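PDB 4KSN: SdbC from Legionella pneumophila subsp. pneumophila, which is of unknown molecular function but is probably a Legionella effector, represented here by its C-terminal domain, copies of which associate. Local coordinates for residues D8-D13 and Q66-V71. The protein carries 1 engineered substitution. Residues are numbered along the deposited sequence; the frame is centred on the assembly and turned at random.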
ATOM      1  N   ASP A   8     -19.654   3.249   2.653  1.00100.31           N
ATOM      2  CA  ASP A   8     -19.065   4.073   1.550  1.00 95.48           C
ATOM      3  C   ASP A   8     -17.528   4.032   1.599  1.00 89.41           C
ATOM      4  O   ASP A   8     -16.891   4.795   2.334  1.00 86.40           O
ATOM      5  CB  ASP A   8     -19.590   5.524   1.611  1.00 97.45           C
ATOM      6  CG  ASP A   8     -19.088   6.387   0.453  1.00 98.24           C
ATOM      7  OD1 ASP A   8     -18.142   5.962  -0.238  1.00104.05           O
ATOM      8  OD2 ASP A   8     -19.632   7.494   0.228  1.00 90.81           O
ATOM      9  N   THR A   9     -16.946   3.173   0.768  1.00 82.51           N
ATOM     10  CA  THR A   9     -15.556   2.785   0.924  1.00 76.08           C
ATOM     11  C   THR A   9     -14.520   3.844   0.458  1.00 66.14           C
ATOM     12  O   THR A   9     -14.559   4.389  -0.665  1.00 56.87           O
ATOM     13  CB  THR A   9     -15.283   1.419   0.269  1.00 81.54           C
ATOM     14  OG1 THR A   9     -13.941   1.018   0.560  1.00 84.54           O
ATOM     15  CG2 THR A   9     -15.509   1.468  -1.248  1.00 82.88           C
ATOM     16  N   HIS A  10     -13.582   4.101   1.361  1.00 63.40           N
ATOM     17  CA  HIS A  10     -12.555   5.136   1.177  1.00 58.75           C
ATOM     18  C   HIS A  10     -11.515   4.652   0.169  1.00 55.26           C
ATOM     19  O   HIS A  10     -10.954   3.583   0.332  1.00 61.87           O
ATOM     20  CB  HIS A  10     -11.894   5.387   2.532  1.00 61.09           C
ATOM     21  CG  HIS A  10     -10.666   6.237   2.464  1.00 61.92           C
ATOM     22  ND1 HIS A  10      -9.418   5.719   2.185  1.00 64.55           N
ATOM     23  CD2 HIS A  10     -10.487   7.561   2.661  1.00 60.33           C
ATOM     24  CE1 HIS A  10      -8.527   6.696   2.189  1.00 62.06           C
ATOM     25  NE2 HIS A  10      -9.148   7.822   2.487  1.00 59.39           N
ATOM     26  N   LEU A  11     -11.258   5.439  -0.853  1.00 49.88           N
ATOM     27  CA  LEU A  11     -10.362   5.073  -1.940  0.50 48.52           C
ATOM     28  C   LEU A  11      -8.994   5.774  -1.843  1.00 46.49           C
ATOM     29  O   LEU A  11      -7.953   5.131  -1.980  1.00 45.78           O
ATOM     30  CB  LEU A  11     -11.031   5.443  -3.255  0.50 49.39           C
ATOM     31  CG  LEU A  11     -10.586   4.801  -4.555  0.50 51.13           C
ATOM     32  CD1 LEU A  11     -10.919   3.311  -4.593  0.50 53.38           C
ATOM     33  CD2 LEU A  11     -11.251   5.530  -5.708  0.50 50.78           C
ATOM     34  N   ALA A  12      -8.993   7.078  -1.593  1.00 39.30           N
ATOM     35  CA  ALA A  12      -7.747   7.883  -1.601  1.00 36.85           C
ATOM     36  C   ALA A  12      -7.943   9.157  -0.808  1.00 33.73           C
ATOM     37  O   ALA A  12      -9.052   9.504  -0.490  1.00 34.07           O
ATOM     38  CB  ALA A  12      -7.367   8.248  -3.020  1.00 36.74           C
ATOM     39  N   ASP A  13      -6.858   9.809  -0.476  1.00 32.16           N
ATOM     40  CA  ASP A  13      -6.898  11.109   0.171  1.00 31.74           C
ATOM     41  C   ASP A  13      -6.307  12.094  -0.821  1.00 29.81           C
ATOM     42  O   ASP A  13      -5.421  11.730  -1.610  1.00 30.77           O
ATOM     43  CB  ASP A  13      -6.020  11.163   1.384  1.00 34.87           C
ATOM     44  CG  ASP A  13      -6.400  10.123   2.410  1.00 39.65           C
ATOM     45  OD1 ASP A  13      -7.602   9.981   2.666  1.00 41.57           O
ATOM     46  OD2 ASP A  13      -5.472   9.482   2.932  1.00 46.23           O
ATOM     47  N   GLN A  66      -7.408  17.977   4.487  1.00 30.30           N
ATOM     48  CA  GLN A  66      -7.512  16.668   3.864  1.00 31.77           C
ATOM     49  C   GLN A  66      -8.901  16.445   3.321  1.00 31.63           C
ATOM     50  O   GLN A  66      -9.928  16.718   3.985  1.00 30.95           O
ATOM     51  CB  GLN A  66      -7.159  15.589   4.882  1.00 32.96           C
ATOM     52  CG  GLN A  66      -7.049  14.193   4.279  1.00 35.18           C
ATOM     53  CD  GLN A  66      -6.618  13.150   5.288  1.00 37.56           C
ATOM     54  OE1 GLN A  66      -5.955  13.467   6.262  1.00 41.11           O
ATOM     55  NE2 GLN A  66      -6.966  11.916   5.050  1.00 40.47           N
ATOM     56  N   LEU A  67      -8.951  15.892   2.109  1.00 31.30           N
ATOM     57  CA  LEU A  67     -10.184  15.446   1.509  1.00 31.71           C
ATOM     58  C   LEU A  67     -10.122  13.962   1.291  1.00 31.08           C
ATOM     59  O   LEU A  67      -9.051  13.368   1.146  1.00 31.57           O
ATOM     60  CB  LEU A  67     -10.367  16.117   0.135  1.00 32.20           C
ATOM     61  CG  LEU A  67     -10.191  17.617   0.063  1.00 35.38           C
ATOM     62  CD1 LEU A  67     -10.425  18.071  -1.358  1.00 38.18           C
ATOM     63  CD2 LEU A  67     -11.111  18.365   1.020  1.00 37.21           C
ATOM     64  N   ILE A  68     -11.259  13.361   1.237  1.00 31.50           N
ATOM     65  CA  ILE A  68     -11.286  11.985   1.000  1.00 33.04           C
ATOM     66  C   ILE A  68     -12.108  11.706  -0.272  1.00 33.52           C
ATOM     67  O   ILE A  68     -13.064  12.415  -0.601  1.00 33.46           O
ATOM     68  CB  ILE A  68     -11.771  11.202   2.217  1.00 37.80           C
ATOM     69  CG1 ILE A  68     -13.196  11.522   2.540  1.00 41.79           C
ATOM     70  CG2 ILE A  68     -10.841  11.391   3.436  1.00 37.90           C
ATOM     71  CD1 ILE A  68     -13.926  10.349   3.157  1.00 45.93           C
ATOM     72  N   VAL A  69     -11.669  10.665  -0.994  1.00 33.30           N
ATOM     73  CA  VAL A  69     -12.276  10.240  -2.238  1.00 34.70           C
ATOM     74  C   VAL A  69     -12.821   8.853  -1.941  1.00 36.22           C
ATOM     75  O   VAL A  69     -12.090   7.957  -1.442  1.00 37.64           O
ATOM     76  CB  VAL A  69     -11.258  10.199  -3.413  1.00 34.59           C
ATOM     77  CG1 VAL A  69     -11.967   9.805  -4.695  1.00 37.68           C
ATOM     78  CG2 VAL A  69     -10.518  11.528  -3.576  1.00 35.11           C
ATOM     79  N   SER A  70     -14.103   8.655  -2.213  1.00 37.24           N
ATOM     80  CA  SER A  70     -14.753   7.399  -1.896  1.00 41.97           C
ATOM     81  C   SER A  70     -15.646   7.020  -3.045  1.00 43.45           C
ATOM     82  O   SER A  70     -15.948   7.828  -3.914  1.00 40.55           O
ATOM     83  CB  SER A  70     -15.583   7.524  -0.601  1.00 43.72           C
ATOM     84  OG  SER A  70     -14.883   8.296   0.367  1.00 46.77           O
ATOM     85  N   VAL A  71     -16.103   5.786  -3.030  1.00 46.95           N
ATOM     86  CA  VAL A  71     -16.942   5.335  -4.117  1.00 52.50           C
ATOM     87  C   VAL A  71     -18.375   5.477  -3.718  1.00 57.92           C
ATOM     88  O   VAL A  71     -18.757   5.062  -2.632  1.00 64.02           O
ATOM     89  CB  VAL A  71     -16.708   3.881  -4.526  1.00 54.28           C
ATOM     90  CG1 VAL A  71     -17.342   3.640  -5.886  1.00 56.75           C
ATOM     91  CG2 VAL A  71     -15.241   3.592  -4.591  1.00 55.15           C
TER
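Leu11 and Ala12 both turn their backbone N-H groups to the carbonyl oxygen of Val69. Leu11 N lies 2.7 Å from Val69 O, in the carbonyl plane. Ala12 N is 3.2 Å from the same Val69 O and tilted from that plane. Two residues thus face one, which makes a classic beta bulge in an antiparallel ladder. Beyond it, Val69 N bonds back to Ala12 O at 2.9 Å. On the other side of the bulge, Val71 N reaches Thr9 O at 3.2 Å.

The extra residue of the bulge puts His10 and Asp13 on one face. There chi1 of 170° swings the His10 ring toward Asp13. His10 NE2 donates to Asp13 OD1 at 2.7 Å, in the ring plane but above the carboxylate plane. His10 CD2 meets Ile68 CB edge-on at 3.9 Å. Both contacts restrain the ring's rotation. On the opposite face Ala12 CB lies 4.4 Å from Val69 CB. Leu11 CD1 and Thr9 CG2 pack on Val71 CG2.

Leu67 continues the ladder through backbone bonding with Leu14. Strand 62-71 borders strand 10-20, whose other neighbour is strand 26-33. Residues 67-71 also pair antiparallel with a strand of a second subunit, extending the sheet across the interface.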